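Local atomic coordinates of Sts-2 protein (Mus musculus, PDB entry 3D4I), a protein that carries an acid-dependent phosphatase activity in its 2H-phosphatase domain, the part present here, and probably interferes with CBL-mediated down-regulation of receptor-type tyrosine kinases. Residues G18-Q23 and N63-S68; D44-R49 and L67-I72; I72-L77 and K256-G261. One frame throughout, in Å; residues are numbered along the deposited sequence. Where two conformers were deposited one is given.

Contact 1 of 3, residues G18-Q23 and N63-S68; sequences GERVDQ and NDPPLS
P65 meets the 18-23 segment with the CG corner of its ring, 3.2 Å from OD1 of D22 and close to NH2 of R20. Those two partners arrive already paired. R20 takes the carboxylate side-on, NE to OD1 at 2.8 Å and NH2 to OD2, each oxygen using its syn lone pair, and the bend of the arginine chain at chi3 (-74°) turns the guanidinium to D22. A leucine in place of D22 removes the carboxylate, and the guanidinium of R20, left without its mate, would probably be free to swing away from P65. P66 follows with its carbonyl: V21 N donates to P66 O at 3.1 Å, an almost straight bond. At L67 the backbone forms a single beta bridge with R20, and the branch CD2 lies 3.4 Å from G18 O. S68 closes the walk with two bonds to E19: its N reaches E19 O at 3.0 Å, and its OG donates to the anti lone pair of OE1 at 2.6 Å, where the extended E19 chain places it. G18 ends the RHG signature of histidine phosphatases, and E19 and R20 follow directly; R20 probably lines the phosphate pocket, as in relatives of the family. Because S68 is the N-cap of helix 69-85, its hydroxyl bond to the E19 carboxylate ties the residue next to the signature to the start of that helix.

Contact 2 of 3, residues D44-R49 and L67-I72; sequences DLNFPR and LSSCGI
The amide of N46 is the flat group that meets the 67-72 segment most closely. Its OD1 accepts from C70 N at 2.8 Å, in the carbonyl plane, while CB of S68 lies to one side of the amide plane, offset, 3.4 Å from ND2. The chi1 of -157°, which carries CG away from the backbone N, brings the amide to the helix start. The ring of P48 turns CG toward L67 O, 3.7 Å away, and F47, whose CB points away from the 67-72 segment, has CB of D44 at the edge of its ring. The backbone of N46 joins in as well: its O accepts from S69 N at 2.8 Å. Here the motif becomes plain. S68 is the N-cap of helix 69-85, its OG accepting from G71 N while donating to E19 OE1, so three successive N-H groups of the first turn, those of S69, C70 and G71, are taken up, two of them by a single asparagine from a distant loop. That loop is itself shaped by a type I turn from D44 to F47 and an Asx turn in which D44 OD1 accepts from N46 N at 2.9 Å. The S69 hydroxyl, set beside its own backbone N (chi1 -62°), donates to L45 O at 2.8 Å in the carbonyl plane. R42 also bonds to L45 O, and E19 OE1 receives N46 ND2. Beyond the turn, R49 reaches E80 and D84 of the second subunit in salt bridges.

Contact 3 of 3, residues I72-L77 and K256-G261; sequences IFQARL and KTLTHG
Q74 and H260 make the one polar link of this contact: the amide NE2 donates to NE2 of the imidazole at 3.0 Å. CG of Q74 stands anti to the carbonyl carbon (chi1 -59°) and the chain runs on extended, which carries the amide to H260. The bond lies close to both planes although amide and ring are turned 43° against each other. Beside it, L258 spreads its two methyls over the helix, CD2 on CG of Q74 at 3.7 Å and CD1 on CD2 of L77 at 3.6 Å, crossing both side chains nearly at right angles. F73 adds its CE2, 4.0 Å from CD2 of H260, which sits at the edge of the phenyl ring; the rings meet obliquely. One shell further out, H260 ND1 donates to G261 O at 2.9 Å, a nearly straight bond in the imidazole plane that steadies the ring's rotation. The other end of the Q74 amide is occupied too, OE1 accepting from E19 N. The second subunit packs here too: F73 stacks on F73 of that chain, and N263 of it donates to L258 O. The contact thus lays the loop after strand 248-251 against helix 69-85 at the dimer interface. With ND1 donating and NE2 accepting, the imidazole is probably neutral and protonated on ND1, and Q74, bonded through both amide atoms, is held in one orientation between H260 and E19.

In the fold
Helix 69-85 is the common element. Contacts 1 and 2 share L67 and S68, just before its first turn, their centres about 8 Å apart; contact 3 lies further along it, with its centre about 13 Å from that of contact 2 and about 15 Å from that of contact 1. E19, the residue right after the RHG signature of the active site, joins all three: its OE1 is 3.0 Å from N46 ND2 of contact 2, and its N 3.0 Å from Q74 OE1 of contact 3, both probably hydrogen bonds. Its OE2 bonds to G261 N of the second subunit, so the segment next to the signature also touches the dimer interface. C70 SG packs 3.7 Å from H260 CE1, bringing contacts 2 and 3 together.

Contact 1 of 3, residues G18-Q23 and N63-S68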
ATOM      1  N   GLY A  18      10.091  -4.588   1.622  1.00 13.27           N
ATOM      2  CA  GLY A  18       8.665  -4.402   1.911  1.00 14.28           C
ATOM      3  C   GLY A  18       8.014  -5.567   2.623  1.00 14.45           C
ATOM      4  O   GLY A  18       8.647  -6.609   2.906  1.00 14.61           O
ATOM      5  N   GLU A  19       6.736  -5.384   2.927  1.00 15.14           N
ATOM      6  CA  GLU A  19       5.987  -6.392   3.676  1.00 15.17           C
ATOM      7  C   GLU A  19       6.066  -7.749   2.949  1.00 16.15           C
ATOM      8  O   GLU A  19       5.854  -7.830   1.740  1.00 14.36           O
ATOM      9  CB  GLU A  19       4.531  -5.946   3.818  1.00 14.94           C
ATOM     10  CG  GLU A  19       3.692  -6.915   4.666  1.00 15.28           C
ATOM     11  CD  GLU A  19       2.228  -6.520   4.647  1.00 16.89           C
ATOM     12  OE1 GLU A  19       1.583  -6.794   3.626  1.00 14.70           O
ATOM     13  OE2 GLU A  19       1.721  -6.008   5.667  1.00 13.70           O
ATOM     14  N   ARG A  20       6.395  -8.795   3.701  1.00 16.56           N
ATOM     15  CA  ARG A  20       6.439 -10.151   3.164  1.00 17.25           C
ATOM     16  C   ARG A  20       5.119 -10.899   3.422  1.00 16.99           C
ATOM     17  O   ARG A  20       4.453 -10.687   4.450  1.00 16.20           O
ATOM     18  CB  ARG A  20       7.672 -10.908   3.701  1.00 18.48           C
ATOM     19  CG  ARG A  20       7.870 -10.843   5.180  1.00 21.39           C
ATOM     20  CD  ARG A  20       9.252 -11.329   5.629  1.00 18.98           C
ATOM     21  NE  ARG A  20       9.364 -12.775   5.554  1.00 23.46           N
ATOM     22  CZ  ARG A  20      10.387 -13.472   6.051  1.00 26.15           C
ATOM     23  NH1 ARG A  20      11.388 -12.838   6.691  1.00 24.22           N
ATOM     24  NH2 ARG A  20      10.392 -14.800   5.932  1.00 25.31           N
ATOM     25  N   VAL A  21       4.694 -11.712   2.451  1.00 15.87           N
ATOM     26  CA  VAL A  21       3.362 -12.343   2.531  1.00 16.57           C
ATOM     27  C   VAL A  21       3.209 -13.132   3.808  1.00 17.54           C
ATOM     28  O   VAL A  21       2.131 -13.118   4.409  1.00 17.85           O
ATOM     29  CB  VAL A  21       3.014 -13.292   1.333  1.00 16.54           C
ATOM     30  CG1 VAL A  21       2.599 -12.478   0.131  0.60 16.45           C
ATOM     31  CG2 VAL A  21       4.148 -14.237   1.024  0.60 12.95           C
ATOM     32  N   ASP A  22       4.280 -13.798   4.235  1.00 17.38           N
ATOM     33  CA  ASP A  22       4.173 -14.617   5.456  1.00 18.04           C
ATOM     34  C   ASP A  22       4.085 -13.820   6.761  1.00 18.75           C
ATOM     35  O   ASP A  22       3.727 -14.392   7.780  1.00 18.37           O
ATOM     36  CB  ASP A  22       5.280 -15.678   5.549  1.00 18.85           C
ATOM     37  CG  ASP A  22       6.680 -15.085   5.570  1.00 19.17           C
ATOM     38  OD1 ASP A  22       6.908 -14.025   4.958  1.00 18.95           O
ATOM     39  OD2 ASP A  22       7.573 -15.700   6.181  1.00 22.13           O
ATOM     40  N   GLN A  23       4.384 -12.516   6.736  1.00 19.07           N
ATOM     41  CA  GLN A  23       4.233 -11.683   7.950  1.00 19.97           C
ATOM     42  C   GLN A  23       2.739 -11.535   8.248  1.00 19.42           C
ATOM     43  O   GLN A  23       2.311 -11.461   9.419  1.00 19.88           O
ATOM     44  CB  GLN A  23       4.771 -10.240   7.768  1.00 20.98           C
ATOM     45  CG  GLN A  23       4.928  -9.517   9.102  0.50 21.26           C
ATOM     46  CD  GLN A  23       5.235  -8.042   8.976  0.50 21.97           C
ATOM     47  OE1 GLN A  23       6.034  -7.618   8.139  0.50 26.44           O
ATOM     48  NE2 GLN A  23       4.619  -7.246   9.841  0.50 26.85           N
ATOM     49  N   ASN A  63      10.628 -21.111   2.103  1.00 30.53           N
ATOM     50  CA  ASN A  63      11.568 -20.340   2.943  1.00 29.87           C
ATOM     51  C   ASN A  63      12.039 -19.023   2.343  1.00 28.30           C
ATOM     52  O   ASN A  63      12.960 -18.382   2.880  1.00 28.52           O
ATOM     53  CB  ASN A  63      12.802 -21.197   3.271  1.00 30.32           C
ATOM     54  CG  ASN A  63      12.460 -22.391   4.143  1.00 31.99           C
ATOM     55  OD1 ASN A  63      11.652 -22.290   5.082  1.00 35.24           O
ATOM     56  ND2 ASN A  63      13.060 -23.531   3.832  1.00 33.08           N
ATOM     57  N   ASP A  64      11.420 -18.632   1.234  1.00 25.46           N
ATOM     58  CA  ASP A  64      11.876 -17.487   0.451  1.00 24.49           C
ATOM     59  C   ASP A  64      10.637 -16.786  -0.079  1.00 22.74           C
ATOM     60  O   ASP A  64      10.398 -16.756  -1.272  1.00 23.00           O
ATOM     61  CB  ASP A  64      12.801 -17.953  -0.685  1.00 23.95           C
ATOM     62  CG  ASP A  64      13.447 -16.791  -1.449  1.00 25.26           C
ATOM     63  OD1 ASP A  64      13.734 -15.714  -0.852  1.00 22.87           O
ATOM     64  OD2 ASP A  64      13.669 -16.964  -2.659  1.00 22.26           O
ATOM     65  N   PRO A  65       9.827 -16.231   0.833  1.00 22.18           N
ATOM     66  CA  PRO A  65       8.519 -15.708   0.435  1.00 21.33           C
ATOM     67  C   PRO A  65       8.582 -14.379  -0.343  1.00 20.36           C
ATOM     68  O   PRO A  65       9.529 -13.595  -0.153  1.00 21.45           O
ATOM     69  CB  PRO A  65       7.786 -15.566   1.768  1.00 21.26           C
ATOM     70  CG  PRO A  65       8.915 -15.256   2.754  1.00 24.02           C
ATOM     71  CD  PRO A  65      10.065 -16.104   2.286  1.00 21.43           C
ATOM     72  N   PRO A  66       7.594 -14.135  -1.224  1.00 18.54           N
ATOM     73  CA  PRO A  66       7.534 -12.901  -1.979  1.00 17.48           C
ATOM     74  C   PRO A  66       6.991 -11.735  -1.173  1.00 16.43           C
ATOM     75  O   PRO A  66       6.469 -11.914  -0.067  1.00 15.43           O
ATOM     76  CB  PRO A  66       6.557 -13.244  -3.102  1.00 18.02           C
ATOM     77  CG  PRO A  66       5.596 -14.191  -2.462  1.00 18.54           C
ATOM     78  CD  PRO A  66       6.485 -15.045  -1.596  1.00 18.87           C
ATOM     79  N   LEU A  67       7.103 -10.541  -1.734  1.00 15.35           N
ATOM     80  CA  LEU A  67       6.439  -9.388  -1.161  1.00 14.07           C
ATOM     81  C   LEU A  67       4.937  -9.603  -1.292  1.00 14.05           C
ATOM     82  O   LEU A  67       4.484 -10.170  -2.266  1.00 14.12           O
ATOM     83  CB  LEU A  67       6.800  -8.142  -1.969  1.00 14.61           C
ATOM     84  CG  LEU A  67       8.232  -7.635  -1.825  1.00 14.46           C
ATOM     85  CD1 LEU A  67       8.412  -6.401  -2.708  1.00 13.93           C
ATOM     86  CD2 LEU A  67       8.511  -7.334  -0.396  1.00 13.98           C
ATOM     87  N   SER A  68       4.179  -9.135  -0.324  1.00 12.91           N
ATOM     88  CA  SER A  68       2.717  -9.023  -0.467  1.00 12.86           C
ATOM     89  C   SER A  68       2.394  -7.896  -1.416  1.00 13.11           C
ATOM     90  O   SER A  68       3.284  -7.107  -1.783  1.00 13.71           O
ATOM     91  CB  SER A  68       2.098  -8.724   0.890  1.00 12.67           C
ATOM     92  OG  SER A  68       2.548  -7.441   1.341  1.00 13.29           O
TER

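Contact 2 of 3, residues D44-R49 and L67-I72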
ATOM      1  N   ASP A  44      -6.512 -14.054  -1.150  1.00 17.67           N
ATOM      2  CA  ASP A  44      -6.708 -12.716  -0.556  1.00 17.11           C
ATOM      3  C   ASP A  44      -5.953 -11.773  -1.482  1.00 16.43           C
ATOM      4  O   ASP A  44      -4.979 -12.173  -2.100  1.00 16.27           O
ATOM      5  CB  ASP A  44      -6.132 -12.702   0.868  1.00 17.07           C
ATOM      6  CG  ASP A  44      -6.308 -11.366   1.610  1.00 19.02           C
ATOM      7  OD1 ASP A  44      -5.636 -10.349   1.276  1.00 15.98           O
ATOM      8  OD2 ASP A  44      -7.050 -11.365   2.620  1.00 19.76           O
ATOM      9  N   LEU A  45      -6.407 -10.533  -1.609  1.00 15.17           N
ATOM     10  CA  LEU A  45      -5.800  -9.645  -2.583  1.00 14.37           C
ATOM     11  C   LEU A  45      -4.396  -9.237  -2.185  1.00 14.51           C
ATOM     12  O   LEU A  45      -3.662  -8.707  -3.016  1.00 14.74           O
ATOM     13  CB  LEU A  45      -6.655  -8.398  -2.848  1.00 14.92           C
ATOM     14  CG  LEU A  45      -8.102  -8.638  -3.298  1.00 15.00           C
ATOM     15  CD1 LEU A  45      -8.730  -7.311  -3.625  1.00 14.93           C
ATOM     16  CD2 LEU A  45      -8.139  -9.537  -4.558  1.00 13.34           C
ATOM     17  N   ASN A  46      -4.002  -9.491  -0.941  1.00 13.92           N
ATOM     18  CA  ASN A  46      -2.629  -9.133  -0.539  1.00 15.07           C
ATOM     19  C   ASN A  46      -1.594 -10.184  -0.924  1.00 15.47           C
ATOM     20  O   ASN A  46      -0.398  -9.942  -0.759  1.00 15.24           O
ATOM     21  CB  ASN A  46      -2.554  -8.821   0.957  1.00 14.72           C
ATOM     22  CG  ASN A  46      -1.370  -7.935   1.330  1.00 15.60           C
ATOM     23  OD1 ASN A  46      -1.003  -7.026   0.602  1.00 13.87           O
ATOM     24  ND2 ASN A  46      -0.788  -8.193   2.509  1.00 11.75           N
ATOM     25  N   PHE A  47      -2.039 -11.358  -1.400  1.00 16.20           N
ATOM     26  CA  PHE A  47      -1.139 -12.272  -2.127  1.00 16.23           C
ATOM     27  C   PHE A  47      -0.869 -11.651  -3.479  1.00 17.08           C
ATOM     28  O   PHE A  47      -1.781 -11.057  -4.053  1.00 16.14           O
ATOM     29  CB  PHE A  47      -1.749 -13.677  -2.311  1.00 15.38           C
ATOM     30  CG  PHE A  47      -1.771 -14.507  -1.053  1.00 16.81           C
ATOM     31  CD1 PHE A  47      -2.742 -14.303  -0.081  1.00 17.65           C
ATOM     32  CD2 PHE A  47      -0.824 -15.505  -0.844  1.00 18.79           C
ATOM     33  CE1 PHE A  47      -2.789 -15.115   1.104  1.00 18.07           C
ATOM     34  CE2 PHE A  47      -0.843 -16.276   0.314  1.00 17.33           C
ATOM     35  CZ  PHE A  47      -1.835 -16.104   1.278  1.00 17.47           C
ATOM     36  N   PRO A  48       0.388 -11.745  -3.985  1.00 17.42           N
ATOM     37  CA  PRO A  48       0.688 -11.101  -5.273  1.00 19.13           C
ATOM     38  C   PRO A  48      -0.002 -11.786  -6.461  1.00 21.14           C
ATOM     39  O   PRO A  48      -0.396 -12.949  -6.366  1.00 20.41           O
ATOM     40  CB  PRO A  48       2.226 -11.214  -5.386  1.00 19.54           C
ATOM     41  CG  PRO A  48       2.600 -12.400  -4.461  1.00 17.13           C
ATOM     42  CD  PRO A  48       1.559 -12.417  -3.389  1.00 17.55           C
ATOM     43  N   ARG A  49      -0.124 -11.063  -7.567  1.00 24.15           N
ATOM     44  CA  ARG A  49      -0.792 -11.560  -8.775  1.00 27.19           C
ATOM     45  C   ARG A  49      -0.180 -12.855  -9.270  1.00 27.59           C
ATOM     46  O   ARG A  49      -0.880 -13.739  -9.748  1.00 28.14           O
ATOM     47  CB  ARG A  49      -0.779 -10.479  -9.880  1.00 27.14           C
ATOM     48  CG  ARG A  49      -2.153  -9.864 -10.197  1.00 28.45           C
ATOM     49  CD  ARG A  49      -1.994  -8.590 -11.048  1.00 30.24           C
ATOM     50  NE  ARG A  49      -2.972  -8.461 -12.133  1.00 35.31           N
ATOM     51  CZ  ARG A  49      -2.875  -7.558 -13.116  1.00 39.22           C
ATOM     52  NH1 ARG A  49      -1.848  -6.706 -13.145  1.00 40.43           N
ATOM     53  NH2 ARG A  49      -3.792  -7.503 -14.085  1.00 40.47           N
ATOM     54  N   LEU A  67       7.103 -10.541  -1.734  1.00 15.35           N
ATOM     55  CA  LEU A  67       6.439  -9.388  -1.161  1.00 14.07           C
ATOM     56  C   LEU A  67       4.937  -9.603  -1.292  1.00 14.05           C
ATOM     57  O   LEU A  67       4.484 -10.170  -2.266  1.00 14.12           O
ATOM     58  CB  LEU A  67       6.800  -8.142  -1.969  1.00 14.61           C
ATOM     59  CG  LEU A  67       8.232  -7.635  -1.825  1.00 14.46           C
ATOM     60  CD1 LEU A  67       8.412  -6.401  -2.708  1.00 13.93           C
ATOM     61  CD2 LEU A  67       8.511  -7.334  -0.396  1.00 13.98           C
ATOM     62  N   SER A  68       4.179  -9.135  -0.324  1.00 12.91           N
ATOM     63  CA  SER A  68       2.717  -9.023  -0.467  1.00 12.86           C
ATOM     64  C   SER A  68       2.394  -7.896  -1.416  1.00 13.11           C
ATOM     65  O   SER A  68       3.284  -7.107  -1.783  1.00 13.71           O
ATOM     66  CB  SER A  68       2.098  -8.724   0.890  1.00 12.67           C
ATOM     67  OG  SER A  68       2.548  -7.441   1.341  1.00 13.29           O
ATOM     68  N   SER A  69       1.125  -7.789  -1.816  1.00 12.53           N
ATOM     69  CA  SER A  69       0.679  -6.635  -2.606  1.00 12.75           C
ATOM     70  C   SER A  69       1.002  -5.304  -1.898  1.00 12.89           C
ATOM     71  O   SER A  69       1.416  -4.329  -2.531  1.00 12.17           O
ATOM     72  CB  SER A  69      -0.828  -6.745  -2.847  1.00 12.53           C
ATOM     73  OG  SER A  69      -1.089  -7.931  -3.605  1.00 16.38           O
ATOM     74  N   CYS A  70       0.828  -5.281  -0.582  1.00 13.39           N
ATOM     75  CA  CYS A  70       1.135  -4.077   0.207  1.00 13.62           C
ATOM     76  C   CYS A  70       2.660  -3.801   0.213  1.00 14.30           C
ATOM     77  O   CYS A  70       3.075  -2.653   0.094  1.00 15.06           O
ATOM     78  CB  CYS A  70       0.617  -4.243   1.631  1.00 14.22           C
ATOM     79  SG  CYS A  70       0.813  -2.771   2.660  1.00 16.25           S
ATOM     80  N   GLY A  71       3.482  -4.847   0.314  1.00 13.55           N
ATOM     81  CA  GLY A  71       4.956  -4.671   0.221  1.00 13.90           C
ATOM     82  C   GLY A  71       5.384  -4.055  -1.107  1.00 14.13           C
ATOM     83  O   GLY A  71       6.293  -3.214  -1.166  1.00 14.30           O
ATOM     84  N   ILE A  72       4.752  -4.503  -2.185  1.00 13.61           N
ATOM     85  CA  ILE A  72       5.001  -3.933  -3.522  1.00 13.95           C
ATOM     86  C   ILE A  72       4.629  -2.461  -3.548  1.00 13.86           C
ATOM     87  O   ILE A  72       5.381  -1.652  -4.090  1.00 13.83           O
ATOM     88  CB  ILE A  72       4.211  -4.697  -4.636  1.00 13.58           C
ATOM     89  CG1 ILE A  72       4.728  -6.143  -4.761  1.00 12.71           C
ATOM     90  CG2 ILE A  72       4.316  -3.964  -5.983  1.00 14.74           C
ATOM     91  CD1 ILE A  72       3.741  -7.112  -5.527  1.00 15.09           C
TER

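Contact 3 of 3, residues I72-L77 and K256-G261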
ATOM      1  N   ILE A  72       4.752  -4.503  -2.185  1.00 13.61           N
ATOM      2  CA  ILE A  72       5.001  -3.933  -3.522  1.00 13.95           C
ATOM      3  C   ILE A  72       4.629  -2.461  -3.548  1.00 13.86           C
ATOM      4  O   ILE A  72       5.381  -1.652  -4.090  1.00 13.83           O
ATOM      5  CB  ILE A  72       4.211  -4.697  -4.636  1.00 13.58           C
ATOM      6  CG1 ILE A  72       4.728  -6.143  -4.761  1.00 12.71           C
ATOM      7  CG2 ILE A  72       4.316  -3.964  -5.983  1.00 14.74           C
ATOM      8  CD1 ILE A  72       3.741  -7.112  -5.527  1.00 15.09           C
ATOM      9  N   PHE A  73       3.448  -2.122  -3.014  1.00 12.86           N
ATOM     10  CA  PHE A  73       3.038  -0.721  -2.865  1.00 13.64           C
ATOM     11  C   PHE A  73       4.075   0.093  -2.063  1.00 13.39           C
ATOM     12  O   PHE A  73       4.439   1.193  -2.487  1.00 12.60           O
ATOM     13  CB  PHE A  73       1.615  -0.615  -2.259  1.00 14.53           C
ATOM     14  CG  PHE A  73       1.444   0.520  -1.257  1.00 16.09           C
ATOM     15  CD1 PHE A  73       1.298   1.850  -1.695  1.00 14.25           C
ATOM     16  CD2 PHE A  73       1.418   0.256   0.110  1.00 17.13           C
ATOM     17  CE1 PHE A  73       1.138   2.894  -0.764  1.00 15.19           C
ATOM     18  CE2 PHE A  73       1.249   1.310   1.062  1.00 15.75           C
ATOM     19  CZ  PHE A  73       1.123   2.624   0.603  1.00 13.92           C
ATOM     20  N   GLN A  74       4.549  -0.438  -0.922  1.00 13.02           N
ATOM     21  CA  GLN A  74       5.518   0.288  -0.104  1.00 13.23           C
ATOM     22  C   GLN A  74       6.811   0.556  -0.884  1.00 13.55           C
ATOM     23  O   GLN A  74       7.332   1.662  -0.851  1.00 13.20           O
ATOM     24  CB  GLN A  74       5.824  -0.465   1.196  1.00 13.16           C
ATOM     25  CG  GLN A  74       4.569  -0.693   2.073  1.00 12.90           C
ATOM     26  CD  GLN A  74       4.812  -1.756   3.120  1.00 12.58           C
ATOM     27  OE1 GLN A  74       5.649  -2.637   2.939  1.00 12.87           O
ATOM     28  NE2 GLN A  74       4.100  -1.663   4.222  1.00 12.22           N
ATOM     29  N   ALA A  75       7.295  -0.454  -1.604  1.00 12.87           N
ATOM     30  CA  ALA A  75       8.536  -0.349  -2.370  1.00 13.20           C
ATOM     31  C   ALA A  75       8.407   0.680  -3.488  1.00 14.31           C
ATOM     32  O   ALA A  75       9.284   1.542  -3.659  1.00 13.39           O
ATOM     33  CB  ALA A  75       8.928  -1.747  -2.949  1.00 12.52           C
ATOM     34  N   ARG A  76       7.292   0.625  -4.210  1.00 14.56           N
ATOM     35  CA  ARG A  76       7.028   1.594  -5.271  1.00 16.01           C
ATOM     36  C   ARG A  76       6.877   3.026  -4.748  1.00 15.74           C
ATOM     37  O   ARG A  76       7.349   3.996  -5.383  1.00 16.59           O
ATOM     38  CB  ARG A  76       5.808   1.166  -6.109  1.00 16.75           C
ATOM     39  CG  ARG A  76       5.991  -0.140  -6.951  1.00 16.26           C
ATOM     40  CD  ARG A  76       4.748  -0.388  -7.859  1.00 19.32           C
ATOM     41  NE  ARG A  76       4.944  -1.476  -8.843  1.00 25.39           N
ATOM     42  CZ  ARG A  76       3.993  -2.306  -9.297  1.00 29.56           C
ATOM     43  NH1 ARG A  76       2.738  -2.239  -8.853  1.00 28.96           N
ATOM     44  NH2 ARG A  76       4.307  -3.219 -10.218  1.00 31.21           N
ATOM     45  N   LEU A  77       6.204   3.179  -3.606  1.00 15.86           N
ATOM     46  CA  LEU A  77       6.018   4.502  -2.997  1.00 15.52           C
ATOM     47  C   LEU A  77       7.357   5.137  -2.600  1.00 15.87           C
ATOM     48  O   LEU A  77       7.609   6.326  -2.858  1.00 16.28           O
ATOM     49  CB  LEU A  77       5.090   4.411  -1.769  1.00 15.65           C
ATOM     50  CG  LEU A  77       4.471   5.718  -1.245  1.00 14.77           C
ATOM     51  CD1 LEU A  77       3.405   6.230  -2.242  1.00 14.07           C
ATOM     52  CD2 LEU A  77       3.874   5.469   0.111  1.00 16.49           C
ATOM     53  N   LYS A 256      11.103  10.590   3.282  1.00 19.90           N
ATOM     54  CA  LYS A 256      10.431  10.433   4.581  1.00 19.67           C
ATOM     55  C   LYS A 256      10.090   8.991   4.895  1.00 19.40           C
ATOM     56  O   LYS A 256      10.144   8.133   4.007  1.00 18.47           O
ATOM     57  CB  LYS A 256       9.154  11.273   4.605  1.00 19.41           C
ATOM     58  CG  LYS A 256       9.379  12.721   4.252  1.00 21.61           C
ATOM     59  CD  LYS A 256      10.118  13.461   5.351  1.00 27.12           C
ATOM     60  CE  LYS A 256      10.061  14.965   5.070  1.00 30.63           C
ATOM     61  NZ  LYS A 256      10.615  15.751   6.209  1.00 34.57           N
ATOM     62  N   THR A 257       9.729   8.748   6.159  1.00 18.95           N
ATOM     63  CA  THR A 257       9.137   7.482   6.587  1.00 19.55           C
ATOM     64  C   THR A 257       7.763   7.255   5.942  1.00 18.32           C
ATOM     65  O   THR A 257       7.195   8.150   5.356  1.00 17.81           O
ATOM     66  CB  THR A 257       8.925   7.462   8.109  1.00 19.86           C
ATOM     67  OG1 THR A 257       8.211   8.642   8.518  1.00 21.71           O
ATOM     68  CG2 THR A 257      10.250   7.437   8.801  1.00 22.89           C
ATOM     69  N   LEU A 258       7.262   6.035   6.060  1.00 18.75           N
ATOM     70  CA  LEU A 258       5.942   5.667   5.601  1.00 18.16           C
ATOM     71  C   LEU A 258       5.217   5.018   6.768  1.00 18.59           C
ATOM     72  O   LEU A 258       5.630   3.954   7.245  1.00 19.57           O
ATOM     73  CB  LEU A 258       6.030   4.702   4.418  1.00 18.45           C
ATOM     74  CG  LEU A 258       4.722   3.948   4.100  1.00 18.02           C
ATOM     75  CD1 LEU A 258       3.604   4.875   3.661  1.00 17.41           C
ATOM     76  CD2 LEU A 258       5.031   2.853   3.060  1.00 20.91           C
ATOM     77  N   THR A 259       4.143   5.657   7.222  1.00 17.74           N
ATOM     78  CA  THR A 259       3.350   5.152   8.340  1.00 17.51           C
ATOM     79  C   THR A 259       1.939   4.905   7.820  1.00 16.19           C
ATOM     80  O   THR A 259       1.321   5.830   7.264  1.00 14.68           O
ATOM     81  CB  THR A 259       3.246   6.224   9.469  1.00 17.99           C
ATOM     82  OG1 THR A 259       4.550   6.762   9.775  1.00 19.16           O
ATOM     83  CG2 THR A 259       2.608   5.636  10.735  1.00 19.22           C
ATOM     84  N   HIS A 260       1.431   3.682   7.964  1.00 14.62           N
ATOM     85  CA  HIS A 260       0.019   3.411   7.615  1.00 14.28           C
ATOM     86  C   HIS A 260      -0.592   2.373   8.539  1.00 14.82           C
ATOM     87  O   HIS A 260       0.129   1.713   9.281  1.00 15.27           O
ATOM     88  CB  HIS A 260      -0.171   2.990   6.127  1.00 13.83           C
ATOM     89  CG  HIS A 260       0.523   1.707   5.743  1.00 13.76           C
ATOM     90  ND1 HIS A 260       0.024   0.460   6.051  1.00 12.52           N
ATOM     91  CD2 HIS A 260       1.665   1.488   5.036  1.00 15.40           C
ATOM     92  CE1 HIS A 260       0.830  -0.473   5.574  1.00 12.87           C
ATOM     93  NE2 HIS A 260       1.838   0.125   4.958  1.00 15.30           N
ATOM     94  N   GLY A 261      -1.913   2.233   8.505  1.00 15.07           N
ATOM     95  CA  GLY A 261      -2.612   1.226   9.325  1.00 15.16           C
ATOM     96  C   GLY A 261      -2.732  -0.126   8.651  1.00 15.91           C
ATOM     97  O   GLY A 261      -2.400  -0.286   7.456  1.00 15.78           O
TER